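Local coordinates for 5' nucleotidase family protein (Staphylococcus aureus subsp. aureus, PDB 4Q7F), which is a two-domain member of the 5'-nucleotidase family that joins a two-metal, calcineurin-like phosphoesterase domain to a 5'-nucleotidase C-terminal domain, at residues A[219-224]-A[246-251]; A[230-235]-A[241-246]; A[25-30]-A[205-210]; A[212-217]-A[252-257]; A[408-413]-A[418-423]. One frame throughout, in Å; residues are numbered along the deposited sequence.

From the N terminus, contact 3 opens first: the loop after strand 19-25 meets the end of strand 201-207, closing an excursion of 174 residues and bringing ligands of both metals together. Contact 4 opens next and encloses contact 1, which encloses contact 2, so 212-217, 219-224 and 230-235 pair in reverse order with 241-246, 246-251 and 252-257. Contacts 1 and 2 share Gly246, contacts 1 and 3 both metals. These four tie the sheet of strand 201-207 to helix 229-236 and, through contact 3, to the loop after strand 19-25 of a second sheet at the metal centre. Contact 5 stands apart, a hairpin in the C-terminal domain, its centre about 18 Å from that of contact 1.

Contact 1. Residues A[219-224]-A[246-251]; sequences PTEVLT and GHQHRQ. With MG (magnesium ion), chain B; MN (manganese (II) ion), chain C.
Glu221 and Gln248 reach toward each other from opposite directions, and the loop 246-251, followed in order, explains how Gln248 comes to be there. In His247 the CG atom stands anti to the backbone N (chi1 -178°), and the imidazole turns to the magnesium ion, which lies in the ring plane 2.5 Å from His247 ND1. Its NE2 bonds to Glu226, so the ring is fixed at both nitrogens. The His247 carbonyl O accepts a hydrogen bond of 2.7 Å from the water that bridges magnesium and manganese. Gln248 extends its chain (CG beside the backbone N, chi1 -66°) toward the loop 219-224, and its NE2 comes within 3.3 Å of Glu221 OE2, with the carboxylate and amide planes 75° apart. Asn227 bonds to Glu221 OE1 and the backbone N of Phe210 to Gln248 OE1, which helps to place both groups. This pattern, two metal-binding histidines with one residue between them, belongs to the dinuclear centre of calcineurin-like phosphoesterases. The second of them, His249, binds manganese through NE2 at 2.4 Å, alongside Asp27, His29 and Asp72. Arg250 runs its chain alongside Gln248, toward the loop 219-224, and its NH1 donates to Gln248 OE1 over 3.1 Å from above the amide plane. A water in the guanidinium plane accepts from the same Arg250 NH1 at 3.0 Å. The guanidinium carries several N-H groups in one plane, so a single NH1 can serve both the amide oxygen and this water, which also hydrogen-bonds Thr220 OG1 at 2.8 Å.

Contact 2. Residues A[230-235]-A[241-246]; sequences YAMLEA and DIFITG
Two residues beyond Phe243, whose ring receives Leu233 and Met232 of the helix, Thr245 OG1 is gripped twice, by Ile262 O and Gln263 NE2, which ties Thr245 to the neighbouring strand 259-264. The contact itself is wholly apolar. Phe243 has CG anti to its own N (chi1 -163°), and this carries the ring off the strand toward the helix. Leu233 lies over one face: its CG is 4.1 Å from the centroid of the Phe243 ring, only 12° off the normal, a CH-pi contact. One branch reaches further in, with Leu233 CD2 3.8 Å from Phe243 CG. The side chains of Met232, present as selenomethionine, and Phe243 cross at about a right angle. Met232 CB touches Phe243 CZ at 3.8 Å, while Met232 SE sits 5.4 Å from the ring centroid in a Met-aromatic contact. A bend at the last torsion brings CE back beside Phe243 CZ and CE1. The flexible selenomethionine thus puts its SE at the ring edge, while the branched leucine lies over one face, offset toward the rim. Tyr206 and Leu188 also pack against Met232. Such packing of helix 229-236 against strand 242-244 is typical of a beta-alpha-beta unit, here begun by strand 201-207.

Contact 3. Residues A[25-30]-A[205-210]; sequences VSDVHG and CYHGGF. With MN (manganese (II) ion), chain C; MG (magnesium ion), chain B.
Asp27 meets His207 at the metal centre, and its side chain can be followed outward. Asp27 CB lies 3.6 Å from manganese and carries CG anti to the carbonyl carbon (chi1 -57°), which turns the carboxylate toward the strand end at His207. Asp27 CG lies 3.7 Å from His207 CE1, already in van der Waals contact. Of the two oxygens, OD1 is the structural one. Asp27 OD1 accepts from Ser26 OG over 2.6 Å, on the anti side and 30° out of the carboxylate plane, and also from the backbone N of His247. Together with the manganese bond at OD2, these donors hold the group's rotation, and a small hydroxyl next to the aspartate suits that second-shell task. Asp27 OD2 is the metal ligand, 2.2 Å from manganese. The same Asp27 OD2 stands 3.3 Å from His207 CE1, at the edge of the imidazole and near its plane, where the polarised C-H probably makes the approach mildly favourable. The carboxylate and ring planes are 31° apart. His207 in turn binds magnesium through NE2 at 2.6 Å, and its ND1 bonds to Asn70 O, so both nitrogens are engaged and the ring cannot easily turn. His29 NE2 supplies another manganese bond of 2.3 Å, while Asp72 and a water bridge the two ions, as in the two-metal centres of calcineurin-like phosphoesterases. The loop 25-30 follows strand 19-25 of one mixed sheet, whereas His207 ends strand 201-207 of another, beside helix 229-236 and strand 242-244.

Contact 4. Residues A[212-217]-A[252-257]; sequences KDLESG and IAERFK
The backbones of Leu214 and Phe256 approach to 7.3 Å between their CA atoms, too far for the hydrogen bonds of a sheet, so side chains do the joining. Ile252, Glu254 and Phe256 alternate along the strand to face the loop, and Leu214 lies across all three. With CG beside its backbone N and anti to the carbonyl carbon (chi1 -70°), Leu214 points its fork at the strand. Its CD1 branch packs on Ile252 CG2 at 4.2 Å. The same Leu214 CD1 lies 3.6 Å from Glu254 OE1, the carboxylate resting against hydrocarbon in a partly exposed place. The other branch turns to the phenylalanine, with Leu214 CD2 4.0 Å from Phe256 CD2. A forked, apolar leucine suits this position because its two methyls serve different neighbours. The loop that presents it is braced within itself. Asp213 OD2 accepts from the backbone N of Ser216 at 2.9 Å, from above the carboxylate plane, an Asx motif. Ser216 OG donates to the same Asp213 OD2 over 2.8 Å, on its anti lone pair. Gly217, with positive phi (79°), closes the turn by donating its N to Asp213 O. Leu214 and Phe256 also both touch Leu233 of helix 229-236, while strand 251-256, outermost in its sheet, pairs with strand 259-264.

Contact 5. Residues A[408-413]-A[418-423]; sequences AEYFDV and VSVSAD
Asp412 and Ser419 form the hydrogen-bonded pair of an antiparallel beta hairpin made by strands 411-414 and 417-420. Two backbone bonds join them, Asp412 N to Ser419 O at 2.9 Å and Ser419 N to Asp412 O at 2.8 Å. A further bond, Ser421 N to Tyr410 O, is nearly straight (177°) and carries the pairing past the strand ends. Phe411 with Val420 and Val413 with Val418 are the flanking non-hydrogen-bonded pairs, where CA-H...O contacts help, as from Phe411 CA to Ser419 O at 3.3 Å. The short strand axes run at 128°, a marked twist away from strict antiparallel. Apolar packing comes next. Tyr410, its CG anti to the backbone N (chi1 178°), offers a ring face to Val420, whose CG1 stands 3.9 Å from the centroid of that ring in a CH-pi contact. Phe411 CD1 meets Val418 CG1 at 3.6 Å, and Asp412 CB packs on Ser421. Beta-branched valines suit the extended backbone and present compact methyls to both rings. Tyr434 stacks on Tyr410 and meets Phe411 edge-to-face, while Tyr410 OH bonds to His431. Polar interactions centre on Asp412: its O takes a weak bond from Ser419 OG, and its OD1 a weak one from Val413 N. At the other oxygen a water donates to Asp412 OD2 at 2.7 Å and accepts from Ala422 N at 2.9 Å.

Contact 1. Residues A[219-224]-A[246-251]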
# COMPACT_ATOMS: atom_id res chain seq x y z
N PRO A 219 6.74 8.20 -19.63
CA PRO A 219 5.91 7.35 -18.79
C PRO A 219 6.75 6.28 -18.09
O PRO A 219 7.66 5.71 -18.69
CB PRO A 219 4.92 6.72 -19.78
CG PRO A 219 4.88 7.66 -20.93
CD PRO A 219 6.26 8.24 -21.03
N THR A 220 6.47 6.07 -16.80
CA THR A 220 7.16 5.06 -15.99
C THR A 220 6.18 3.95 -15.54
O THR A 220 6.55 3.04 -14.83
CB THR A 220 7.84 5.71 -14.75
OG1 THR A 220 6.87 6.44 -14.00
CG2 THR A 220 8.95 6.67 -15.18
N GLU A 221 4.92 4.07 -15.96
CA GLU A 221 3.89 3.07 -15.67
C GLU A 221 2.80 3.34 -16.70
O GLU A 221 2.84 4.38 -17.36
CB GLU A 221 3.36 3.22 -14.24
CG GLU A 221 2.58 4.50 -13.97
CD GLU A 221 2.27 4.74 -12.49
OE1 GLU A 221 1.17 5.18 -12.15
OE2 GLU A 221 3.14 4.46 -11.64
N VAL A 222 1.85 2.42 -16.85
CA VAL A 222 0.74 2.64 -17.78
C VAL A 222 -0.11 3.79 -17.21
O VAL A 222 -0.33 3.87 -15.99
CB VAL A 222 -0.09 1.36 -18.07
CG1 VAL A 222 0.78 0.35 -18.79
CG2 VAL A 222 -0.67 0.76 -16.81
N LEU A 223 -0.56 4.68 -18.09
CA LEU A 223 -1.29 5.89 -17.68
C LEU A 223 -2.76 5.64 -17.35
O LEU A 223 -3.65 6.04 -18.09
CB LEU A 223 -1.16 6.96 -18.77
CG LEU A 223 0.28 7.30 -19.21
CD1 LEU A 223 0.26 8.41 -20.25
CD2 LEU A 223 1.15 7.70 -18.03
N THR A 224 -3.02 5.03 -16.20
CA THR A 224 -4.38 4.67 -15.76
C THR A 224 -5.13 5.74 -14.97
O THR A 224 -6.33 5.61 -14.75
CB THR A 224 -4.33 3.43 -14.83
OG1 THR A 224 -3.57 3.74 -13.66
CG2 THR A 224 -3.68 2.25 -15.53
N GLY A 246 2.97 10.76 -1.96
CA GLY A 246 3.14 9.52 -1.20
C GLY A 246 2.69 8.36 -2.08
O GLY A 246 2.88 8.41 -3.30
N HIS A 247 2.13 7.33 -1.44
CA HIS A 247 1.52 6.18 -2.12
C HIS A 247 2.45 5.20 -2.80
O HIS A 247 2.23 3.99 -2.70
CB HIS A 247 0.48 6.67 -3.14
CG HIS A 247 -0.24 5.57 -3.86
ND1 HIS A 247 -1.05 4.67 -3.21
CD2 HIS A 247 -0.30 5.25 -5.18
CE1 HIS A 247 -1.58 3.85 -4.09
NE2 HIS A 247 -1.14 4.17 -5.29
N GLN A 248 3.45 5.70 -3.51
CA GLN A 248 4.37 4.84 -4.21
C GLN A 248 5.54 4.40 -3.33
O GLN A 248 6.29 3.53 -3.75
CB GLN A 248 4.89 5.54 -5.47
CG GLN A 248 3.82 5.79 -6.54
CD GLN A 248 4.39 6.58 -7.72
OE1 GLN A 248 5.11 7.56 -7.52
NE2 GLN A 248 4.10 6.14 -8.94
N HIS A 249 5.69 5.00 -2.13
CA HIS A 249 6.76 4.63 -1.20
C HIS A 249 8.16 4.95 -1.75
O HIS A 249 9.15 4.31 -1.38
CB HIS A 249 6.68 3.15 -0.87
CG HIS A 249 5.40 2.73 -0.25
ND1 HIS A 249 5.21 1.48 0.29
CD2 HIS A 249 4.26 3.42 0.02
CE1 HIS A 249 3.99 1.39 0.79
NE2 HIS A 249 3.41 2.57 0.67
N ARG A 250 8.23 5.91 -2.65
CA ARG A 250 9.50 6.33 -3.21
C ARG A 250 10.10 7.45 -2.37
O ARG A 250 9.39 8.08 -1.58
CB ARG A 250 9.26 6.83 -4.62
CG ARG A 250 8.68 5.76 -5.53
CD ARG A 250 8.10 6.38 -6.78
NE ARG A 250 9.15 6.88 -7.65
CZ ARG A 250 8.94 7.46 -8.82
NH1 ARG A 250 7.70 7.66 -9.26
NH2 ARG A 250 9.97 7.87 -9.55
N GLN A 251 11.42 7.66 -2.54
CA GLN A 251 12.15 8.70 -1.81
C GLN A 251 12.56 9.77 -2.80
O GLN A 251 13.48 9.59 -3.61
CB GLN A 251 13.32 8.09 -1.05
CG GLN A 251 12.80 7.06 -0.06
CD GLN A 251 13.79 6.67 0.99
OE1 GLN A 251 14.96 7.01 0.91
NE2 GLN A 251 13.31 5.95 2.01
MG MG B . -1.32 4.21 -0.76
MN MN C . 1.15 3.03 1.19
O HOH W 1 7.70 8.39 -12.14
O HOH W 2 0.49 2.77 -0.96
O HOH W 3 0.70 0.72 0.54

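Contact 2. Residues A[230-235]-A[241-246]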
# COMPACT_ATOMS: atom_id res chain seq x y z
N TYR A 230 2.54 13.90 -12.12
CA TYR A 230 3.27 14.57 -13.19
C TYR A 230 2.37 15.55 -13.94
O TYR A 230 2.74 16.71 -14.14
CB TYR A 230 3.90 13.58 -14.16
CG TYR A 230 4.77 14.28 -15.17
CD1 TYR A 230 4.23 14.80 -16.35
CD2 TYR A 230 6.13 14.44 -14.94
CE1 TYR A 230 5.03 15.47 -17.26
CE2 TYR A 230 6.93 15.10 -15.85
CZ TYR A 230 6.38 15.61 -17.01
OH TYR A 230 7.19 16.27 -17.91
N ALA A 231 1.19 15.09 -14.34
CA ALA A 231 0.24 15.94 -15.05
C ALA A 231 -0.10 17.18 -14.21
O ALA A 231 -0.28 18.27 -14.74
CB ALA A 231 -1.01 15.17 -15.39
N MSE A 232 -0.17 17.00 -12.89
CA MSE A 232 -0.48 18.12 -11.98
C MSE A 232 0.64 19.15 -12.00
O MSE A 232 0.39 20.36 -12.13
CB MSE A 232 -0.74 17.56 -10.59
CG MSE A 232 -2.12 16.92 -10.51
SE MSE A 232 -2.16 15.56 -9.06
CE MSE A 232 -2.89 16.78 -7.69
N LEU A 233 1.88 18.70 -11.86
CA LEU A 233 3.02 19.62 -11.90
C LEU A 233 3.18 20.25 -13.28
O LEU A 233 3.30 21.47 -13.41
CB LEU A 233 4.31 18.90 -11.51
CG LEU A 233 4.47 18.56 -10.03
CD1 LEU A 233 5.55 17.53 -9.81
CD2 LEU A 233 4.76 19.83 -9.24
N GLU A 234 3.18 19.41 -14.31
CA GLU A 234 3.32 19.85 -15.69
C GLU A 234 2.35 20.99 -16.00
O GLU A 234 2.72 21.95 -16.67
CB GLU A 234 3.06 18.68 -16.64
CG GLU A 234 3.12 19.02 -18.13
CD GLU A 234 2.69 17.87 -19.03
OE1 GLU A 234 3.31 17.70 -20.10
OE2 GLU A 234 1.75 17.13 -18.69
N ALA A 235 1.11 20.88 -15.53
CA ALA A 235 0.09 21.89 -15.79
C ALA A 235 0.09 23.05 -14.80
O ALA A 235 -0.16 24.20 -15.21
CB ALA A 235 -1.28 21.24 -15.78
N ASP A 241 3.90 25.83 -4.79
CA ASP A 241 5.17 26.05 -4.12
C ASP A 241 5.69 24.74 -3.53
O ASP A 241 6.87 24.43 -3.63
CB ASP A 241 4.96 27.12 -3.05
CG ASP A 241 4.50 28.45 -3.65
OD1 ASP A 241 5.27 29.06 -4.40
OD2 ASP A 241 3.36 28.87 -3.40
N ILE A 242 4.80 23.96 -2.93
CA ILE A 242 5.19 22.69 -2.33
C ILE A 242 4.22 21.60 -2.79
O ILE A 242 2.99 21.76 -2.71
CB ILE A 242 5.20 22.75 -0.78
CG1 ILE A 242 6.07 23.92 -0.29
CG2 ILE A 242 5.72 21.45 -0.20
CD1 ILE A 242 6.15 24.05 1.22
N PHE A 243 4.78 20.50 -3.28
CA PHE A 243 3.99 19.38 -3.81
C PHE A 243 4.40 18.14 -3.03
O PHE A 243 5.46 17.54 -3.29
CB PHE A 243 4.24 19.23 -5.31
CG PHE A 243 3.19 18.40 -6.03
CD1 PHE A 243 1.96 18.95 -6.35
CD2 PHE A 243 3.45 17.10 -6.41
CE1 PHE A 243 0.99 18.20 -7.02
CE2 PHE A 243 2.49 16.35 -7.07
CZ PHE A 243 1.26 16.90 -7.37
N ILE A 244 3.57 17.80 -2.05
CA ILE A 244 3.78 16.66 -1.17
C ILE A 244 3.06 15.47 -1.75
O ILE A 244 1.89 15.56 -2.12
CB ILE A 244 3.33 17.01 0.28
CG1 ILE A 244 4.36 17.95 0.89
CG2 ILE A 244 3.17 15.77 1.16
CD1 ILE A 244 4.00 18.51 2.27
N THR A 245 3.79 14.36 -1.87
CA THR A 245 3.26 13.13 -2.44
C THR A 245 3.53 11.90 -1.57
O THR A 245 4.24 11.97 -0.57
CB THR A 245 3.84 12.89 -3.86
OG1 THR A 245 5.25 12.71 -3.79
CG2 THR A 245 3.51 14.04 -4.75
N GLY A 246 2.97 10.76 -1.96
CA GLY A 246 3.14 9.52 -1.20
C GLY A 246 2.69 8.36 -2.08
O GLY A 246 2.88 8.41 -3.30

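Contact 3. Residues A[25-30]-A[205-210]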
# COMPACT_ATOMS: atom_id res chain seq x y z
N VAL A 25 5.52 13.06 7.00
CA VAL A 25 5.68 11.61 6.99
C VAL A 25 4.55 11.11 6.10
O VAL A 25 3.48 11.76 5.98
CB VAL A 25 5.64 10.94 8.38
CG1 VAL A 25 6.88 11.30 9.16
CG2 VAL A 25 4.39 11.33 9.17
N SER A 26 4.79 10.01 5.41
CA SER A 26 3.78 9.43 4.54
C SER A 26 3.91 7.93 4.57
O SER A 26 5.01 7.40 4.77
CB SER A 26 3.95 9.92 3.09
OG SER A 26 2.86 9.50 2.26
N ASP A 27 2.78 7.26 4.40
CA ASP A 27 2.76 5.81 4.37
C ASP A 27 3.47 5.18 5.58
O ASP A 27 4.30 4.28 5.44
CB ASP A 27 3.31 5.31 3.03
CG ASP A 27 2.55 5.89 1.82
OD1 ASP A 27 2.80 7.05 1.40
OD2 ASP A 27 1.76 5.14 1.20
N VAL A 28 3.17 5.71 6.77
CA VAL A 28 3.72 5.20 8.00
C VAL A 28 3.24 3.76 8.21
O VAL A 28 3.99 2.90 8.73
CB VAL A 28 3.36 6.10 9.17
CG1 VAL A 28 3.90 5.50 10.46
CG2 VAL A 28 3.95 7.47 8.88
N HIS A 29 1.99 3.53 7.79
CA HIS A 29 1.38 2.22 7.75
C HIS A 29 1.29 1.49 9.08
O HIS A 29 1.38 0.26 9.12
CB HIS A 29 2.06 1.34 6.70
CG HIS A 29 1.55 1.55 5.31
ND1 HIS A 29 0.26 1.22 4.94
CD2 HIS A 29 2.15 2.00 4.18
CE1 HIS A 29 0.09 1.47 3.65
NE2 HIS A 29 1.22 1.95 3.17
N GLY A 30 1.17 2.25 10.16
CA GLY A 30 1.03 1.66 11.49
C GLY A 30 2.32 1.13 12.04
O GLY A 30 2.30 0.32 12.99
N CYS A 205 -1.02 18.47 -0.89
CA CYS A 205 -0.69 17.21 -0.22
C CYS A 205 -1.52 16.14 -0.89
O CYS A 205 -2.71 15.98 -0.62
CB CYS A 205 -0.95 17.21 1.28
SG CYS A 205 0.06 18.38 2.20
N TYR A 206 -0.87 15.40 -1.77
CA TYR A 206 -1.50 14.38 -2.57
C TYR A 206 -1.06 12.99 -2.19
O TYR A 206 0.12 12.68 -2.27
CB TYR A 206 -1.12 14.67 -4.03
CG TYR A 206 -1.54 13.64 -5.06
CD1 TYR A 206 -2.83 13.13 -5.11
CD2 TYR A 206 -0.65 13.27 -6.07
CE1 TYR A 206 -3.20 12.24 -6.11
CE2 TYR A 206 -1.01 12.39 -7.06
CZ TYR A 206 -2.29 11.87 -7.08
OH TYR A 206 -2.62 10.99 -8.07
N HIS A 207 -1.99 12.17 -1.71
CA HIS A 207 -1.64 10.81 -1.44
C HIS A 207 -1.71 10.08 -2.78
O HIS A 207 -2.71 9.47 -3.09
CB HIS A 207 -2.54 10.12 -0.46
CG HIS A 207 -2.02 8.77 -0.11
ND1 HIS A 207 -1.11 8.57 0.89
CD2 HIS A 207 -2.18 7.57 -0.72
CE1 HIS A 207 -0.78 7.29 0.93
NE2 HIS A 207 -1.41 6.67 -0.03
N GLY A 208 -0.65 10.23 -3.56
CA GLY A 208 -0.53 9.63 -4.87
C GLY A 208 0.88 10.00 -5.32
O GLY A 208 1.57 10.78 -4.62
N GLY A 209 1.30 9.47 -6.46
CA GLY A 209 2.65 9.72 -6.95
C GLY A 209 2.78 10.18 -8.39
O GLY A 209 1.90 10.87 -8.93
N PHE A 210 3.88 9.77 -9.02
CA PHE A 210 4.22 10.21 -10.36
C PHE A 210 4.15 9.07 -11.36
O PHE A 210 4.75 8.01 -11.17
CB PHE A 210 5.60 10.86 -10.36
CG PHE A 210 5.72 11.96 -9.36
CD1 PHE A 210 5.03 13.15 -9.55
CD2 PHE A 210 6.44 11.80 -8.19
CE1 PHE A 210 5.09 14.17 -8.62
CE2 PHE A 210 6.51 12.82 -7.25
CZ PHE A 210 5.83 14.00 -7.46
MN MN C . 1.15 3.03 1.19
MG MG B . -1.32 4.21 -0.76
O HOH W 2 0.49 2.77 -0.96
O HOH W 3 0.70 0.72 0.54

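Contact 4. Residues A[212-217]-A[252-257]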
# COMPACT_ATOMS: atom_id res chain seq x y z
N LYS A 212 4.95 9.65 -14.61
CA LYS A 212 6.02 9.92 -15.57
C LYS A 212 7.25 10.37 -14.78
O LYS A 212 7.12 10.89 -13.67
CB LYS A 212 5.62 11.02 -16.55
CG LYS A 212 4.57 10.59 -17.55
CD LYS A 212 4.13 11.76 -18.40
CE LYS A 212 3.09 11.34 -19.41
NZ LYS A 212 2.64 12.50 -20.23
N ASP A 213 8.42 10.16 -15.37
CA ASP A 213 9.69 10.56 -14.75
C ASP A 213 9.71 12.09 -14.69
O ASP A 213 9.48 12.74 -15.70
CB ASP A 213 10.86 10.05 -15.59
CG ASP A 213 12.20 10.54 -15.09
OD1 ASP A 213 12.55 10.28 -13.93
OD2 ASP A 213 12.92 11.18 -15.89
N LEU A 214 9.98 12.65 -13.51
CA LEU A 214 9.97 14.10 -13.35
C LEU A 214 10.92 14.86 -14.28
O LEU A 214 10.57 15.93 -14.76
CB LEU A 214 10.25 14.48 -11.88
CG LEU A 214 9.14 14.14 -10.89
CD1 LEU A 214 9.62 14.24 -9.46
CD2 LEU A 214 7.93 15.04 -11.09
N GLU A 215 12.10 14.32 -14.55
CA GLU A 215 13.07 15.00 -15.41
C GLU A 215 12.77 14.88 -16.90
O GLU A 215 12.76 15.88 -17.62
CB GLU A 215 14.49 14.48 -15.09
CG GLU A 215 15.64 15.16 -15.84
CD GLU A 215 15.86 14.63 -17.26
OE1 GLU A 215 15.59 13.44 -17.51
OE2 GLU A 215 16.34 15.41 -18.11
N SER A 216 12.50 13.67 -17.37
CA SER A 216 12.27 13.43 -18.80
C SER A 216 10.82 13.52 -19.27
O SER A 216 10.58 13.76 -20.44
CB SER A 216 12.81 12.06 -19.20
OG SER A 216 12.07 11.02 -18.58
N GLY A 217 9.87 13.29 -18.36
CA GLY A 217 8.46 13.27 -18.75
C GLY A 217 8.06 11.96 -19.42
O GLY A 217 6.95 11.83 -19.92
N ILE A 252 11.82 10.87 -2.75
CA ILE A 252 12.00 11.98 -3.67
C ILE A 252 12.04 13.29 -2.93
O ILE A 252 11.25 13.50 -2.03
CB ILE A 252 10.81 12.02 -4.67
CG1 ILE A 252 10.83 10.76 -5.54
CG2 ILE A 252 10.87 13.26 -5.55
CD1 ILE A 252 9.62 10.64 -6.44
N ALA A 253 12.97 14.16 -3.33
CA ALA A 253 13.11 15.50 -2.77
C ALA A 253 13.92 16.29 -3.77
O ALA A 253 15.15 16.20 -3.79
CB ALA A 253 13.81 15.49 -1.42
N GLU A 254 13.22 17.05 -4.61
CA GLU A 254 13.87 17.80 -5.66
C GLU A 254 12.97 18.95 -6.06
O GLU A 254 11.92 19.17 -5.44
CB GLU A 254 14.14 16.86 -6.84
CG GLU A 254 12.90 16.33 -7.53
CD GLU A 254 13.21 15.21 -8.50
OE1 GLU A 254 13.01 15.40 -9.72
OE2 GLU A 254 13.66 14.13 -8.05
N ARG A 255 13.37 19.67 -7.09
CA ARG A 255 12.63 20.82 -7.57
C ARG A 255 12.04 20.52 -8.95
O ARG A 255 12.70 19.89 -9.77
CB ARG A 255 13.57 22.03 -7.68
CG ARG A 255 14.53 22.18 -6.49
CD ARG A 255 13.84 22.55 -5.19
NE ARG A 255 13.69 24.00 -5.06
CZ ARG A 255 14.59 24.81 -4.50
NH1 ARG A 255 14.36 26.11 -4.44
NH2 ARG A 255 15.73 24.32 -4.00
N PHE A 256 10.79 20.94 -9.18
CA PHE A 256 10.16 20.81 -10.50
C PHE A 256 9.95 22.29 -10.81
O PHE A 256 9.04 22.92 -10.25
CB PHE A 256 8.84 20.06 -10.51
CG PHE A 256 8.25 19.90 -11.90
CD1 PHE A 256 7.53 20.93 -12.50
CD2 PHE A 256 8.41 18.72 -12.61
CE1 PHE A 256 6.99 20.79 -13.77
CE2 PHE A 256 7.87 18.56 -13.88
CZ PHE A 256 7.16 19.61 -14.46
N LYS A 257 10.79 22.85 -11.67
CA LYS A 257 10.78 24.28 -11.94
C LYS A 257 11.01 24.96 -10.57
O LYS A 257 12.04 24.71 -9.96
CB LYS A 257 9.50 24.70 -12.68
CG LYS A 257 9.45 24.11 -14.09
CD LYS A 257 8.24 24.55 -14.88
CE LYS A 257 8.28 23.93 -16.27
NZ LYS A 257 7.03 24.17 -17.02

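Contact 5. Residues A[408-413]-A[418-423]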
# COMPACT_ATOMS: atom_id res chain seq x y z
N ALA A 408 2.33 -13.76 -16.11
CA ALA A 408 3.53 -14.09 -16.89
C ALA A 408 4.34 -12.85 -17.34
O ALA A 408 5.53 -12.98 -17.70
CB ALA A 408 3.18 -15.01 -18.10
N GLU A 409 3.70 -11.69 -17.34
CA GLU A 409 4.37 -10.41 -17.67
C GLU A 409 5.41 -10.04 -16.62
O GLU A 409 6.27 -9.19 -16.85
CB GLU A 409 3.36 -9.26 -17.76
CG GLU A 409 2.37 -9.39 -18.90
CD GLU A 409 1.34 -8.29 -18.89
OE1 GLU A 409 1.53 -7.27 -18.16
OE2 GLU A 409 0.31 -8.45 -19.59
N TYR A 410 5.31 -10.67 -15.45
CA TYR A 410 6.24 -10.49 -14.34
C TYR A 410 7.66 -10.88 -14.71
O TYR A 410 8.59 -10.39 -14.13
CB TYR A 410 5.80 -11.38 -13.17
CG TYR A 410 6.71 -11.34 -11.97
CD1 TYR A 410 6.74 -10.22 -11.15
CD2 TYR A 410 7.50 -12.43 -11.63
CE1 TYR A 410 7.54 -10.18 -10.03
CE2 TYR A 410 8.30 -12.39 -10.52
CZ TYR A 410 8.32 -11.26 -9.72
OH TYR A 410 9.12 -11.24 -8.61
N PHE A 411 7.82 -11.78 -15.68
CA PHE A 411 9.12 -12.26 -16.06
C PHE A 411 9.68 -11.60 -17.32
O PHE A 411 8.95 -11.07 -18.15
CB PHE A 411 9.10 -13.78 -16.32
CG PHE A 411 8.68 -14.60 -15.13
CD1 PHE A 411 9.56 -14.83 -14.09
CD2 PHE A 411 7.43 -15.17 -15.07
CE1 PHE A 411 9.18 -15.59 -12.99
CE2 PHE A 411 7.04 -15.93 -13.99
CZ PHE A 411 7.91 -16.14 -12.95
N ASP A 412 11.01 -11.64 -17.41
CA ASP A 412 11.73 -11.19 -18.58
C ASP A 412 12.98 -12.06 -18.65
O ASP A 412 13.19 -12.90 -17.78
CB ASP A 412 12.09 -9.71 -18.50
CG ASP A 412 12.69 -9.18 -19.80
OD1 ASP A 412 12.53 -9.86 -20.86
OD2 ASP A 412 13.32 -8.11 -19.76
N VAL A 413 13.77 -11.92 -19.69
CA VAL A 413 14.99 -12.68 -19.83
C VAL A 413 16.18 -11.73 -19.80
O VAL A 413 16.22 -10.75 -20.54
CB VAL A 413 15.01 -13.48 -21.15
CG1 VAL A 413 16.37 -14.14 -21.38
CG2 VAL A 413 13.89 -14.51 -21.16
N VAL A 418 15.94 -16.49 -16.89
CA VAL A 418 14.64 -15.94 -16.62
C VAL A 418 14.86 -15.05 -15.41
O VAL A 418 15.52 -15.46 -14.47
CB VAL A 418 13.62 -17.05 -16.35
CG1 VAL A 418 12.31 -16.50 -15.81
CG2 VAL A 418 13.38 -17.88 -17.61
N SER A 419 14.36 -13.83 -15.46
CA SER A 419 14.49 -12.89 -14.35
C SER A 419 13.20 -12.08 -14.23
O SER A 419 12.23 -12.37 -14.90
CB SER A 419 15.69 -11.99 -14.60
OG SER A 419 15.55 -11.39 -15.87
N VAL A 420 13.20 -11.05 -13.37
CA VAL A 420 12.03 -10.22 -13.20
C VAL A 420 12.06 -9.01 -14.13
O VAL A 420 13.10 -8.38 -14.34
CB VAL A 420 11.88 -9.75 -11.74
CG1 VAL A 420 10.59 -8.96 -11.58
CG2 VAL A 420 11.89 -10.95 -10.80
N SER A 421 10.91 -8.70 -14.71
CA SER A 421 10.78 -7.59 -15.63
C SER A 421 10.96 -6.24 -14.94
O SER A 421 10.54 -6.05 -13.79
CB SER A 421 9.39 -7.65 -16.28
OG SER A 421 9.12 -6.46 -16.99
N ALA A 422 11.61 -5.32 -15.66
CA ALA A 422 11.81 -3.96 -15.20
C ALA A 422 10.48 -3.34 -14.82
O ALA A 422 10.38 -2.62 -13.82
CB ALA A 422 12.46 -3.13 -16.31
N ASP A 423 9.45 -3.62 -15.62
CA ASP A 423 8.08 -3.14 -15.39
C ASP A 423 7.56 -3.41 -13.98
O ASP A 423 6.73 -2.67 -13.48
CB ASP A 423 7.12 -3.80 -16.40
CG ASP A 423 7.35 -3.34 -17.82
OD1 ASP A 423 7.60 -2.14 -18.02
OD2 ASP A 423 7.27 -4.17 -18.74
O HOH W 4 13.23 -6.30 -17.80